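Local coordinates for DUF2235 domain-containing protein (Pseudomonas aeruginosa, PDB 4O5P), which acts as a phospholipase effector of the type VI secretion system, probably hydrolysing membrane lipids of the cells it is delivered into, at residues Ala296-Asp300 with Trp301-Thr305; Leu402-Ile405 with Ala406-His409; Thr776-Pro779 with Gly780-Val783; Lys782-Gln785 with Ile786-Pro790. All coordinates share one frame; numbering follows the deposited sequence.

Contact 1: Ala296-Asp300 with Trp301-Thr305; sequences AGHMD and WADDT
Met-299 and Ala-302 close a type I turn just where strand 294-299 finishes: Ala-302 N donates to Met-299 O at 2.9 Å, approaching from above the carbonyl plane. The turn rolls on by one residue through a weak bond from Asp-303 N to Asp-300 O (3.4 Å). Met-299, a selenomethionine, lays its CB over one face of the Trp-301 indole, 4.1 Å from the centroid of the five-membered ring, a CH-pi contact. Its extended chain then runs beside the indole, and SE comes obliquely to within 3.6 Å of Trp-301 CZ2 in a Met-aromatic contact. Trp-301 CG lies between its backbone N and carbonyl carbon (chi1 51°), which folds the indole back against Met-299. On the other flank, Asp-303 OD1 sits at the edge of the His-298 ring, 3.5 Å from CD2, with carboxylate and ring planes 46° apart. One water donates both to Asp-303 OD2 and to His-298 O, tying this carboxylate to the strand. The strand itself pairs with strand 609-614 of a four-stranded antiparallel sheet, while Trp-301 packs between helices 139-162 and 238-254.

Contact 2: Leu402-Ile405 with Ala406-His409; sequences LSQI and ALQH
Leu-407, Gln-408 and His-409 each donate a backbone N-H to the carbonyl four residues earlier, on Ser-403, Gln-404 and Ile-405. The shortest of the three runs from His-409 N to Ile-405 O, 2.8 Å and nearly along the C=O axis. One residue earlier in the series a water takes the place of the direct bond: Leu-402 O and Ala-406 N stand 4.4 Å apart, and the water donates to the carbonyl at 2.6 Å and accepts from the amide at 2.9 Å. Side-chain contact within the turn is modest. Gln-404 and Leu-407 lie side by side; the bend at chi2 (-70°) brings the amide of Gln-404 against the Leu-407 methyl, OE1 3.7 Å from CD2. The polar ends look beyond this turn. Gln-404 NE2 is shared by the carbonyls of Ser-448 and Glu-446, Gln-408 NE2 goes to Phe-447 O, and both ring nitrogens of His-409 are taken, ND1 by Tyr-375 OH and NE2 by Glu-413, which fixes the imidazole's rotation. Around this start of helix 403-416, Leu-407 meets helix 91-97, Ile-405 meets helix 451-463, and Ala-406 with His-409 rests on strand 331-336.

Contact 3: Thr776-Pro779 with Gly780-Val783; sequences TREP and GDKV
Glu-778 is the N-cap of helix 779-787, and its carbonyl faces the amides of the first turn: Asp-781 N at 3.1 Å and Lys-782 N at 3.4 Å both bond weakly to Glu-778 O. The first full-strength helical bond comes next, from Val-783 N to Pro-779 O at 2.9 Å. An ST turn leads in, for Thr-776 OG1 accepts from Glu-778 N at 2.9 Å, which ties the threonine side chain to the backbone just ahead of the cap. The other branch of this threonine is used as well, CG2 resting 3.5 Å from Lys-782 CE, where the lysine chain, bent at chi2 (-67°), passes obliquely across the threonine, its NZ bonded to Asn-771 O. Val-783 CG2 presses on Pro-779 O at 3.2 Å, while Pro-779 and Val-783 pack against strands 697-702 and 609-614. Asp-781 brings OD2 to 3.4 Å from Glu-778 CB, and its OD1 is held by Asn-691. The two carboxylates are turned almost perpendicular to one another, 84° between planes, with Glu-778 OE2 and Asp-781 OD2 3.7 Å apart. Such a like-charged pair should cost energy, but it lies at the positive end of the helix dipole, which probably offsets part of the repulsion and favours keeping both groups ionised.

Contact 4: Lys782-Gln785 with Ile786-Pro790; sequences KVEQ and IGQLP
Ile-786 and Lys-782 form the tight part of this contact. Ile-786 N donates to Lys-782 O at 2.9 Å, and the same carbonyl oxygen has Ile-786 CG1 pressed on it at 3.1 Å. That branch is there because CG1 stands beside its own backbone N (chi1 -64°), so the side chain runs back along the helix; buried, it packs on Val-699 and Thr-702 of strand 697-702 and on Leu-772 of helix 767-772. A second sound helical bond joins Gly-787 N to Val-783 O at 3.0 Å. Farther on, the last turn of helix 779-787 slackens: Gln-788 N is divided between Glu-784 O at 3.1 Å and Gln-785 O at 3.3 Å, a forked, weak pairing with the carbonyls four and three residues back. Leu-789 then turns its CG to 3.6 Å from Gln-785 O and touches Leu-772. The opposite flank is exposed and polar. Glu-784, bent at chi2 (-74°), sets its carboxylate against the aliphatic part of Gln-788, with OE1 and OE2 both 3.4 Å from CG; the carboxylate and amide planes differ by 29°. A water donates to Glu-784 O at 2.8 Å and, weakly, to Gln-788 OE1.

Contacts 1 and 2 both fall in the catalytic family region, about 28 Å apart, centre to centre. Contact 2 is the buried one; Gln-404 NE2, the Gln-408 amide and the His-409 ring bond to the surrounding protein. Contacts 3 and 4 lie at the surface in the C-terminal family region and take the two ends of one helix, 779-787, sharing Lys-782 and Val-783: the start has two carboxylates close together, the finish a carboxylate against a glutamine and a bridging water. Contact 1, partly buried, meets the C-terminal region where Asp-303 touches Val-783, and strand 294-299 shares a sheet with strands that also support helix 779-787. Only in contact 1 do aromatic rings take part in the contact between the segments, whereas backbone helix bonds run through the other three.

Contact 1: Ala296-Asp300 with Trp301-Thr305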
ATOM      1  N   ALA A 296     -12.546  -3.570   4.826  1.00 19.96           N
ATOM      2  CA  ALA A 296     -11.392  -4.458   4.632  1.00 21.96           C
ATOM      3  C   ALA A 296     -10.397  -4.401   5.794  1.00 20.10           C
ATOM      4  O   ALA A 296     -10.109  -3.325   6.341  1.00 16.56           O
ATOM      5  CB  ALA A 296     -10.686  -4.113   3.317  1.00 25.52           C
ATOM      6  N   GLY A 297      -9.871  -5.561   6.179  1.00 16.78           N
ATOM      7  CA  GLY A 297      -8.793  -5.612   7.144  1.00 14.88           C
ATOM      8  C   GLY A 297      -7.538  -6.125   6.465  1.00 17.22           C
ATOM      9  O   GLY A 297      -7.504  -6.244   5.237  1.00 17.72           O
ATOM     10  N   HIS A 298      -6.521  -6.449   7.261  1.00 18.03           N
ATOM     11  CA  HIS A 298      -5.214  -6.880   6.745  1.00 16.73           C
ATOM     12  C   HIS A 298      -5.208  -8.100   5.833  1.00 18.20           C
ATOM     13  O   HIS A 298      -5.924  -9.080   6.072  1.00 15.42           O
ATOM     14  CB  HIS A 298      -4.272  -7.225   7.898  1.00 15.98           C
ATOM     15  CG  HIS A 298      -3.935  -6.079   8.795  1.00 16.91           C
ATOM     16  ND1 HIS A 298      -4.137  -4.759   8.446  1.00 19.60           N
ATOM     17  CD2 HIS A 298      -3.419  -6.062  10.046  1.00 17.51           C
ATOM     18  CE1 HIS A 298      -3.761  -3.982   9.445  1.00 15.65           C
ATOM     19  NE2 HIS A 298      -3.316  -4.747  10.425  1.00 16.02           N
HETATM   20  N   MSE A 299      -4.349  -8.050   4.816  1.00 16.61           N
HETATM   21  CA  MSE A 299      -3.888  -9.264   4.144  1.00 18.82           C
HETATM   22  C   MSE A 299      -3.234 -10.161   5.200  1.00 16.73           C
HETATM   23  O   MSE A 299      -2.650  -9.662   6.183  1.00 17.76           O
HETATM   24  CB  MSE A 299      -2.887  -8.915   3.033  1.00 17.70           C
HETATM   25  CG  MSE A 299      -3.551  -8.321   1.806  1.00 20.45           C
HETATM   26 SE   MSE A 299      -2.290  -7.507   0.533  1.00 27.05          SE
HETATM   27  CE  MSE A 299      -3.554  -7.174  -0.905  1.00 26.30           C
ATOM     28  N   ASP A 300      -3.325 -11.473   5.004  1.00 17.28           N
ATOM     29  CA  ASP A 300      -2.873 -12.412   6.031  1.00 16.09           C
ATOM     30  C   ASP A 300      -1.403 -12.208   6.444  1.00 19.53           C
ATOM     31  O   ASP A 300      -1.070 -12.275   7.639  1.00 17.04           O
ATOM     32  CB  ASP A 300      -3.180 -13.876   5.644  1.00 18.94           C
ATOM     33  CG  ASP A 300      -2.629 -14.267   4.278  1.00 18.02           C
ATOM     34  OD1 ASP A 300      -1.751 -13.561   3.734  1.00 19.01           O
ATOM     35  OD2 ASP A 300      -3.070 -15.305   3.737  1.00 25.04           O
ATOM     36  N   TRP A 301      -0.532 -11.909   5.480  1.00 14.23           N
ATOM     37  CA  TRP A 301       0.891 -11.787   5.815  1.00 18.15           C
ATOM     38  C   TRP A 301       1.190 -10.546   6.653  1.00 20.34           C
ATOM     39  O   TRP A 301       2.249 -10.453   7.297  1.00 17.17           O
ATOM     40  CB  TRP A 301       1.754 -11.814   4.555  1.00 18.01           C
ATOM     41  CG  TRP A 301       1.327 -10.856   3.492  1.00 16.20           C
ATOM     42  CD1 TRP A 301       0.595 -11.152   2.382  1.00 16.51           C
ATOM     43  CD2 TRP A 301       1.603  -9.454   3.429  1.00 15.66           C
ATOM     44  NE1 TRP A 301       0.400 -10.023   1.630  1.00 17.76           N
ATOM     45  CE2 TRP A 301       1.018  -8.964   2.250  1.00 16.09           C
ATOM     46  CE3 TRP A 301       2.299  -8.560   4.257  1.00 14.73           C
ATOM     47  CZ2 TRP A 301       1.082  -7.619   1.880  1.00 15.82           C
ATOM     48  CZ3 TRP A 301       2.368  -7.230   3.889  1.00 18.08           C
ATOM     49  CH2 TRP A 301       1.768  -6.771   2.707  1.00 11.72           C
ATOM     50  N   ALA A 302       0.245  -9.602   6.638  1.00 14.86           N
ATOM     51  CA  ALA A 302       0.402  -8.300   7.279  1.00 17.93           C
ATOM     52  C   ALA A 302       0.039  -8.299   8.760  1.00 21.02           C
ATOM     53  O   ALA A 302       0.463  -7.395   9.497  1.00 21.04           O
ATOM     54  CB  ALA A 302      -0.429  -7.238   6.551  1.00 18.29           C
ATOM     55  N   ASP A 303      -0.759  -9.285   9.184  1.00 19.23           N
ATOM     56  CA  ASP A 303      -1.117  -9.436  10.597  1.00 19.60           C
ATOM     57  C   ASP A 303       0.146  -9.549  11.427  1.00 22.60           C
ATOM     58  O   ASP A 303       1.027 -10.359  11.112  1.00 23.13           O
ATOM     59  CB  ASP A 303      -1.978 -10.673  10.795  1.00 23.23           C
ATOM     60  CG  ASP A 303      -3.337 -10.532  10.163  1.00 19.22           C
ATOM     61  OD1 ASP A 303      -4.010  -9.516  10.423  1.00 22.19           O
ATOM     62  OD2 ASP A 303      -3.737 -11.428   9.397  1.00 17.63           O
ATOM     63  N   ASP A 304       0.242  -8.719  12.460  1.00 20.99           N
ATOM     64  CA  ASP A 304       1.403  -8.696  13.361  1.00 24.28           C
ATOM     65  C   ASP A 304       2.757  -8.455  12.687  1.00 20.36           C
ATOM     66  O   ASP A 304       3.802  -8.649  13.302  1.00 21.94           O
ATOM     67  CB  ASP A 304       1.447  -9.958  14.222  1.00 29.78           C
ATOM     68  CG  ASP A 304       0.208 -10.112  15.089  1.00 34.08           C
ATOM     69  OD1 ASP A 304      -0.553  -9.124  15.244  1.00 34.86           O
ATOM     70  OD2 ASP A 304      -0.002 -11.222  15.625  1.00 38.21           O
ATOM     71  N   THR A 305       2.740  -8.000  11.441  1.00 18.90           N
ATOM     72  CA  THR A 305       3.982  -7.680  10.735  1.00 19.89           C
ATOM     73  C   THR A 305       4.076  -6.204  10.301  1.00 17.40           C
ATOM     74  O   THR A 305       5.032  -5.792   9.652  1.00 17.42           O
ATOM     75  CB  THR A 305       4.225  -8.637   9.546  1.00 19.58           C
ATOM     76  OG1 THR A 305       3.108  -8.594   8.653  1.00 19.57           O
ATOM     77  CG2 THR A 305       4.401 -10.076  10.050  1.00 25.18           C
TER
HETATM   78  O   HOH W   1      -5.917 -11.223   7.842  1.00 16.17           O

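Contact 2: Leu402-Ile405 with Ala406-His409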
ATOM      1  N   LEU A 402       1.093  17.708  -6.193  1.00 15.71           N
ATOM      2  CA  LEU A 402       1.273  17.808  -4.746  1.00 17.06           C
ATOM      3  C   LEU A 402       2.311  16.798  -4.212  1.00 17.29           C
ATOM      4  O   LEU A 402       3.168  17.120  -3.362  1.00 19.22           O
ATOM      5  CB  LEU A 402      -0.089  17.650  -4.057  1.00 15.41           C
ATOM      6  CG  LEU A 402      -0.165  17.752  -2.535  1.00 15.63           C
ATOM      7  CD1 LEU A 402       0.511  19.004  -2.019  1.00 15.94           C
ATOM      8  CD2 LEU A 402      -1.631  17.730  -2.095  1.00 14.54           C
ATOM      9  N   SER A 403       2.267  15.592  -4.764  1.00 14.61           N
ATOM     10  CA  SER A 403       3.146  14.510  -4.333  1.00 17.33           C
ATOM     11  C   SER A 403       4.642  14.818  -4.479  1.00 16.75           C
ATOM     12  O   SER A 403       5.472  14.084  -3.960  1.00 16.20           O
ATOM     13  CB  SER A 403       2.811  13.238  -5.102  1.00 16.54           C
ATOM     14  OG  SER A 403       2.791  13.496  -6.487  1.00 16.90           O
ATOM     15  N   GLN A 404       4.976  15.886  -5.195  1.00 18.39           N
ATOM     16  CA  GLN A 404       6.375  16.290  -5.334  1.00 18.50           C
ATOM     17  C   GLN A 404       6.996  16.787  -4.036  1.00 18.62           C
ATOM     18  O   GLN A 404       8.227  16.791  -3.910  1.00 18.52           O
ATOM     19  CB  GLN A 404       6.536  17.338  -6.450  1.00 18.16           C
ATOM     20  CG  GLN A 404       6.164  16.817  -7.852  1.00 16.70           C
ATOM     21  CD  GLN A 404       7.157  15.797  -8.397  1.00 21.73           C
ATOM     22  OE1 GLN A 404       6.845  14.608  -8.546  1.00 19.31           O
ATOM     23  NE2 GLN A 404       8.359  16.264  -8.714  1.00 23.21           N
ATOM     24  N   ILE A 405       6.177  17.196  -3.065  1.00 19.25           N
ATOM     25  CA  ILE A 405       6.756  17.713  -1.814  1.00 17.73           C
ATOM     26  C   ILE A 405       7.236  16.541  -0.969  1.00 19.79           C
ATOM     27  O   ILE A 405       8.429  16.438  -0.612  1.00 17.63           O
ATOM     28  CB  ILE A 405       5.746  18.593  -1.002  1.00 19.27           C
ATOM     29  CG1 ILE A 405       5.155  19.698  -1.874  1.00 18.92           C
ATOM     30  CG2 ILE A 405       6.411  19.194   0.232  1.00 18.54           C
ATOM     31  CD1 ILE A 405       6.185  20.690  -2.395  1.00 19.28           C
ATOM     32  N   ALA A 406       6.307  15.637  -0.670  1.00 19.90           N
ATOM     33  CA  ALA A 406       6.652  14.404   0.033  1.00 17.12           C
ATOM     34  C   ALA A 406       7.857  13.727  -0.623  1.00 17.18           C
ATOM     35  O   ALA A 406       8.762  13.255   0.070  1.00 20.30           O
ATOM     36  CB  ALA A 406       5.472  13.470   0.076  1.00 17.19           C
ATOM     37  N   LEU A 407       7.886  13.708  -1.955  1.00 19.38           N
ATOM     38  CA  LEU A 407       9.008  13.088  -2.682  1.00 18.81           C
ATOM     39  C   LEU A 407      10.328  13.728  -2.263  1.00 18.42           C
ATOM     40  O   LEU A 407      11.275  13.037  -1.829  1.00 19.05           O
ATOM     41  CB  LEU A 407       8.812  13.237  -4.194  1.00 18.15           C
ATOM     42  CG  LEU A 407      10.018  12.972  -5.092  1.00 16.22           C
ATOM     43  CD1 LEU A 407      10.397  11.494  -5.053  1.00 17.92           C
ATOM     44  CD2 LEU A 407       9.697  13.391  -6.495  1.00 17.97           C
ATOM     45  N   GLN A 408      10.383  15.049  -2.346  1.00 14.50           N
ATOM     46  CA  GLN A 408      11.620  15.724  -1.985  1.00 21.26           C
ATOM     47  C   GLN A 408      11.942  15.446  -0.522  1.00 19.84           C
ATOM     48  O   GLN A 408      13.109  15.185  -0.154  1.00 19.85           O
ATOM     49  CB  GLN A 408      11.534  17.225  -2.274  1.00 21.76           C
ATOM     50  CG  GLN A 408      11.688  17.562  -3.755  1.00 14.76           C
ATOM     51  CD  GLN A 408      12.144  19.002  -3.999  1.00 23.20           C
ATOM     52  OE1 GLN A 408      12.404  19.755  -3.058  1.00 20.72           O
ATOM     53  NE2 GLN A 408      12.241  19.388  -5.276  1.00 23.85           N
ATOM     54  N   HIS A 409      10.903  15.426   0.302  1.00 15.33           N
ATOM     55  CA  HIS A 409      11.140  15.261   1.722  1.00 20.39           C
ATOM     56  C   HIS A 409      11.799  13.898   1.908  1.00 21.40           C
ATOM     57  O   HIS A 409      12.818  13.777   2.617  1.00 19.61           O
ATOM     58  CB  HIS A 409       9.830  15.398   2.510  1.00 17.98           C
ATOM     59  CG  HIS A 409       9.978  15.224   3.990  1.00 20.45           C
ATOM     60  ND1 HIS A 409       8.905  15.289   4.853  1.00 17.64           N
ATOM     61  CD2 HIS A 409      11.067  14.980   4.762  1.00 18.79           C
ATOM     62  CE1 HIS A 409       9.326  15.087   6.091  1.00 17.24           C
ATOM     63  NE2 HIS A 409      10.632  14.889   6.061  1.00 19.43           N
TER
HETATM   64  O   HOH W   2       3.463  16.232  -0.893  1.00 16.77           O

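Contact 3: Thr776-Pro779 with Gly780-Val783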
ATOM      1  N   THR A 776     -14.355  -3.729  19.306  1.00 24.34           N
ATOM      2  CA  THR A 776     -13.261  -3.219  20.130  1.00 22.45           C
ATOM      3  C   THR A 776     -12.275  -2.391  19.319  1.00 20.59           C
ATOM      4  O   THR A 776     -12.258  -2.463  18.087  1.00 22.56           O
ATOM      5  CB  THR A 776     -12.445  -4.344  20.794  1.00 24.76           C
ATOM      6  OG1 THR A 776     -11.443  -4.805  19.883  1.00 28.64           O
ATOM      7  CG2 THR A 776     -13.336  -5.490  21.220  1.00 27.61           C
ATOM      8  N   ARG A 777     -11.454  -1.616  20.018  1.00 19.49           N
ATOM      9  CA  ARG A 777     -10.338  -0.909  19.387  1.00 21.06           C
ATOM     10  C   ARG A 777      -9.038  -1.710  19.464  1.00 21.86           C
ATOM     11  O   ARG A 777      -7.951  -1.176  19.229  1.00 21.12           O
ATOM     12  CB  ARG A 777     -10.147   0.465  20.013  1.00 20.26           C
ATOM     13  CG  ARG A 777     -11.195   1.462  19.544  1.00 20.10           C
ATOM     14  CD  ARG A 777     -10.878   2.886  19.976  1.00 21.85           C
ATOM     15  NE  ARG A 777     -11.974   3.777  19.586  1.00 26.62           N
ATOM     16  CZ  ARG A 777     -13.149   3.831  20.207  1.00 32.03           C
ATOM     17  NH1 ARG A 777     -13.383   3.065  21.270  1.00 31.94           N
ATOM     18  NH2 ARG A 777     -14.095   4.654  19.772  1.00 28.48           N
ATOM     19  N   GLU A 778      -9.135  -2.992  19.791  1.00 19.54           N
ATOM     20  CA  GLU A 778      -7.964  -3.846  19.636  1.00 22.12           C
ATOM     21  C   GLU A 778      -8.282  -5.003  18.711  1.00 22.68           C
ATOM     22  O   GLU A 778      -8.298  -6.151  19.143  1.00 22.42           O
ATOM     23  CB  GLU A 778      -7.481  -4.377  20.975  1.00 23.24           C
ATOM     24  CG  GLU A 778      -7.197  -3.300  22.003  1.00 28.03           C
ATOM     25  CD  GLU A 778      -8.126  -3.436  23.175  1.00 36.06           C
ATOM     26  OE1 GLU A 778      -9.164  -2.737  23.175  1.00 28.18           O
ATOM     27  OE2 GLU A 778      -7.824  -4.263  24.077  1.00 33.13           O
ATOM     28  N   PRO A 779      -8.505  -4.701  17.424  1.00 22.55           N
ATOM     29  CA  PRO A 779      -8.871  -5.756  16.477  1.00 22.63           C
ATOM     30  C   PRO A 779      -7.740  -6.768  16.256  1.00 21.60           C
ATOM     31  O   PRO A 779      -8.021  -7.911  15.925  1.00 20.44           O
ATOM     32  CB  PRO A 779      -9.168  -4.969  15.195  1.00 23.71           C
ATOM     33  CG  PRO A 779      -8.320  -3.738  15.299  1.00 17.99           C
ATOM     34  CD  PRO A 779      -8.357  -3.389  16.761  1.00 20.16           C
ATOM     35  N   GLY A 780      -6.488  -6.359  16.440  1.00 21.14           N
ATOM     36  CA  GLY A 780      -5.376  -7.292  16.313  1.00 22.54           C
ATOM     37  C   GLY A 780      -5.455  -8.425  17.329  1.00 22.70           C
ATOM     38  O   GLY A 780      -5.140  -9.592  17.029  1.00 22.23           O
ATOM     39  N   ASP A 781      -5.883  -8.066  18.532  1.00 21.37           N
ATOM     40  CA  ASP A 781      -6.070  -9.010  19.633  1.00 24.94           C
ATOM     41  C   ASP A 781      -7.171 -10.040  19.325  1.00 25.83           C
ATOM     42  O   ASP A 781      -6.983 -11.250  19.536  1.00 23.86           O
ATOM     43  CB  ASP A 781      -6.454  -8.249  20.907  1.00 24.45           C
ATOM     44  CG  ASP A 781      -5.358  -7.311  21.409  1.00 25.79           C
ATOM     45  OD1 ASP A 781      -4.339  -7.086  20.713  1.00 22.99           O
ATOM     46  OD2 ASP A 781      -5.544  -6.768  22.522  1.00 21.46           O
ATOM     47  N   LYS A 782      -8.324  -9.553  18.854  1.00 22.91           N
ATOM     48  CA  LYS A 782      -9.432 -10.417  18.429  1.00 22.85           C
ATOM     49  C   LYS A 782      -9.068 -11.299  17.229  1.00 23.89           C
ATOM     50  O   LYS A 782      -9.471 -12.468  17.158  1.00 22.42           O
ATOM     51  CB  LYS A 782     -10.673  -9.572  18.072  1.00 23.39           C
ATOM     52  CG  LYS A 782     -11.275  -8.786  19.236  1.00 27.82           C
ATOM     53  CD  LYS A 782     -11.892  -9.709  20.299  1.00 28.10           C
ATOM     54  CE  LYS A 782     -12.457  -8.900  21.466  1.00 30.21           C
ATOM     55  NZ  LYS A 782     -13.209  -9.743  22.428  1.00 31.01           N
ATOM     56  N   VAL A 783      -8.331 -10.738  16.272  1.00 22.18           N
ATOM     57  CA  VAL A 783      -7.927 -11.496  15.093  1.00 21.80           C
ATOM     58  C   VAL A 783      -7.020 -12.642  15.538  1.00 23.03           C
ATOM     59  O   VAL A 783      -7.211 -13.797  15.125  1.00 23.82           O
ATOM     60  CB  VAL A 783      -7.224 -10.606  14.031  1.00 19.94           C
ATOM     61  CG1 VAL A 783      -6.433 -11.464  13.054  1.00 21.39           C
ATOM     62  CG2 VAL A 783      -8.243  -9.737  13.276  1.00 16.23           C
TER

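Contact 4: Lys782-Gln785 with Ile786-Pro790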
ATOM      1  N   LYS A 782      -8.324  -9.553  18.854  1.00 22.91           N
ATOM      2  CA  LYS A 782      -9.432 -10.417  18.429  1.00 22.85           C
ATOM      3  C   LYS A 782      -9.068 -11.299  17.229  1.00 23.89           C
ATOM      4  O   LYS A 782      -9.471 -12.468  17.158  1.00 22.42           O
ATOM      5  CB  LYS A 782     -10.673  -9.572  18.072  1.00 23.39           C
ATOM      6  CG  LYS A 782     -11.275  -8.786  19.236  1.00 27.82           C
ATOM      7  CD  LYS A 782     -11.892  -9.709  20.299  1.00 28.10           C
ATOM      8  CE  LYS A 782     -12.457  -8.900  21.466  1.00 30.21           C
ATOM      9  NZ  LYS A 782     -13.209  -9.743  22.428  1.00 31.01           N
ATOM     10  N   VAL A 783      -8.331 -10.738  16.272  1.00 22.18           N
ATOM     11  CA  VAL A 783      -7.927 -11.496  15.093  1.00 21.80           C
ATOM     12  C   VAL A 783      -7.020 -12.642  15.538  1.00 23.03           C
ATOM     13  O   VAL A 783      -7.211 -13.797  15.125  1.00 23.82           O
ATOM     14  CB  VAL A 783      -7.224 -10.606  14.031  1.00 19.94           C
ATOM     15  CG1 VAL A 783      -6.433 -11.464  13.054  1.00 21.39           C
ATOM     16  CG2 VAL A 783      -8.243  -9.737  13.276  1.00 16.23           C
ATOM     17  N   GLU A 784      -6.060 -12.330  16.407  1.00 22.84           N
ATOM     18  CA  GLU A 784      -5.174 -13.367  16.971  1.00 26.10           C
ATOM     19  C   GLU A 784      -5.988 -14.432  17.702  1.00 26.51           C
ATOM     20  O   GLU A 784      -5.802 -15.632  17.475  1.00 29.10           O
ATOM     21  CB  GLU A 784      -4.152 -12.745  17.929  1.00 23.93           C
ATOM     22  CG  GLU A 784      -2.852 -13.539  18.108  1.00 28.86           C
ATOM     23  CD  GLU A 784      -3.012 -14.787  18.963  1.00 40.90           C
ATOM     24  OE1 GLU A 784      -2.104 -15.660  18.931  1.00 43.21           O
ATOM     25  OE2 GLU A 784      -4.036 -14.895  19.678  1.00 42.95           O
ATOM     26  N   GLN A 785      -6.892 -13.992  18.574  1.00 22.86           N
ATOM     27  CA  GLN A 785      -7.689 -14.909  19.386  1.00 25.08           C
ATOM     28  C   GLN A 785      -8.525 -15.858  18.530  1.00 28.88           C
ATOM     29  O   GLN A 785      -8.651 -17.061  18.831  1.00 24.86           O
ATOM     30  CB  GLN A 785      -8.591 -14.120  20.344  1.00 28.85           C
ATOM     31  CG  GLN A 785      -9.544 -15.000  21.157  1.00 30.94           C
ATOM     32  CD  GLN A 785     -10.343 -14.225  22.177  1.00 33.11           C
ATOM     33  OE1 GLN A 785     -10.287 -12.987  22.230  1.00 34.36           O
ATOM     34  NE2 GLN A 785     -11.095 -14.944  23.000  1.00 27.15           N
ATOM     35  N   ILE A 786      -9.087 -15.328  17.450  1.00 24.25           N
ATOM     36  CA  ILE A 786      -9.908 -16.153  16.578  1.00 24.88           C
ATOM     37  C   ILE A 786      -9.014 -17.143  15.849  1.00 25.53           C
ATOM     38  O   ILE A 786      -9.354 -18.324  15.729  1.00 24.03           O
ATOM     39  CB  ILE A 786     -10.696 -15.296  15.584  1.00 21.87           C
ATOM     40  CG1 ILE A 786     -11.686 -14.411  16.335  1.00 20.91           C
ATOM     41  CG2 ILE A 786     -11.425 -16.164  14.576  1.00 23.45           C
ATOM     42  CD1 ILE A 786     -12.274 -13.316  15.475  1.00 23.54           C
ATOM     43  N   GLY A 787      -7.862 -16.669  15.373  1.00 24.40           N
ATOM     44  CA  GLY A 787      -6.943 -17.525  14.643  1.00 26.02           C
ATOM     45  C   GLY A 787      -6.452 -18.700  15.471  1.00 26.18           C
ATOM     46  O   GLY A 787      -6.050 -19.724  14.923  1.00 29.38           O
ATOM     47  N   GLN A 788      -6.505 -18.557  16.794  1.00 26.75           N
ATOM     48  CA  GLN A 788      -6.063 -19.612  17.714  1.00 29.22           C
ATOM     49  C   GLN A 788      -7.137 -20.678  17.935  1.00 35.37           C
ATOM     50  O   GLN A 788      -6.856 -21.765  18.456  1.00 32.60           O
ATOM     51  CB  GLN A 788      -5.650 -19.010  19.061  1.00 32.91           C
ATOM     52  CG  GLN A 788      -4.348 -18.219  19.020  1.00 31.49           C
ATOM     53  CD  GLN A 788      -3.170 -19.082  18.621  1.00 38.80           C
ATOM     54  OE1 GLN A 788      -2.671 -18.996  17.495  1.00 39.43           O
ATOM     55  NE2 GLN A 788      -2.723 -19.929  19.540  1.00 41.65           N
ATOM     56  N   LEU A 789      -8.366 -20.364  17.542  1.00 26.56           N
ATOM     57  CA  LEU A 789      -9.473 -21.271  17.770  1.00 31.18           C
ATOM     58  C   LEU A 789      -9.593 -22.274  16.638  1.00 29.52           C
ATOM     59  O   LEU A 789      -9.141 -22.012  15.511  1.00 25.22           O
ATOM     60  CB  LEU A 789     -10.778 -20.496  17.958  1.00 29.78           C
ATOM     61  CG  LEU A 789     -10.859 -19.821  19.326  1.00 29.73           C
ATOM     62  CD1 LEU A 789     -12.035 -18.848  19.393  1.00 28.49           C
ATOM     63  CD2 LEU A 789     -10.959 -20.879  20.426  1.00 28.70           C
ATOM     64  N   PRO A 790     -10.151 -23.454  16.946  1.00 29.37           N
ATOM     65  CA  PRO A 790     -10.354 -24.400  15.845  1.00 32.58           C
ATOM     66  C   PRO A 790     -11.429 -23.906  14.882  1.00 28.28           C
ATOM     67  O   PRO A 790     -12.420 -23.316  15.315  1.00 28.09           O
ATOM     68  CB  PRO A 790     -10.769 -25.702  16.554  1.00 36.46           C
ATOM     69  CG  PRO A 790     -10.989 -25.346  17.999  1.00 32.96           C
ATOM     70  CD  PRO A 790     -10.202 -24.101  18.265  1.00 27.54           C
TER
HETATM   71  O   HOH W   3      -3.942 -16.604  15.565  1.00 27.95           O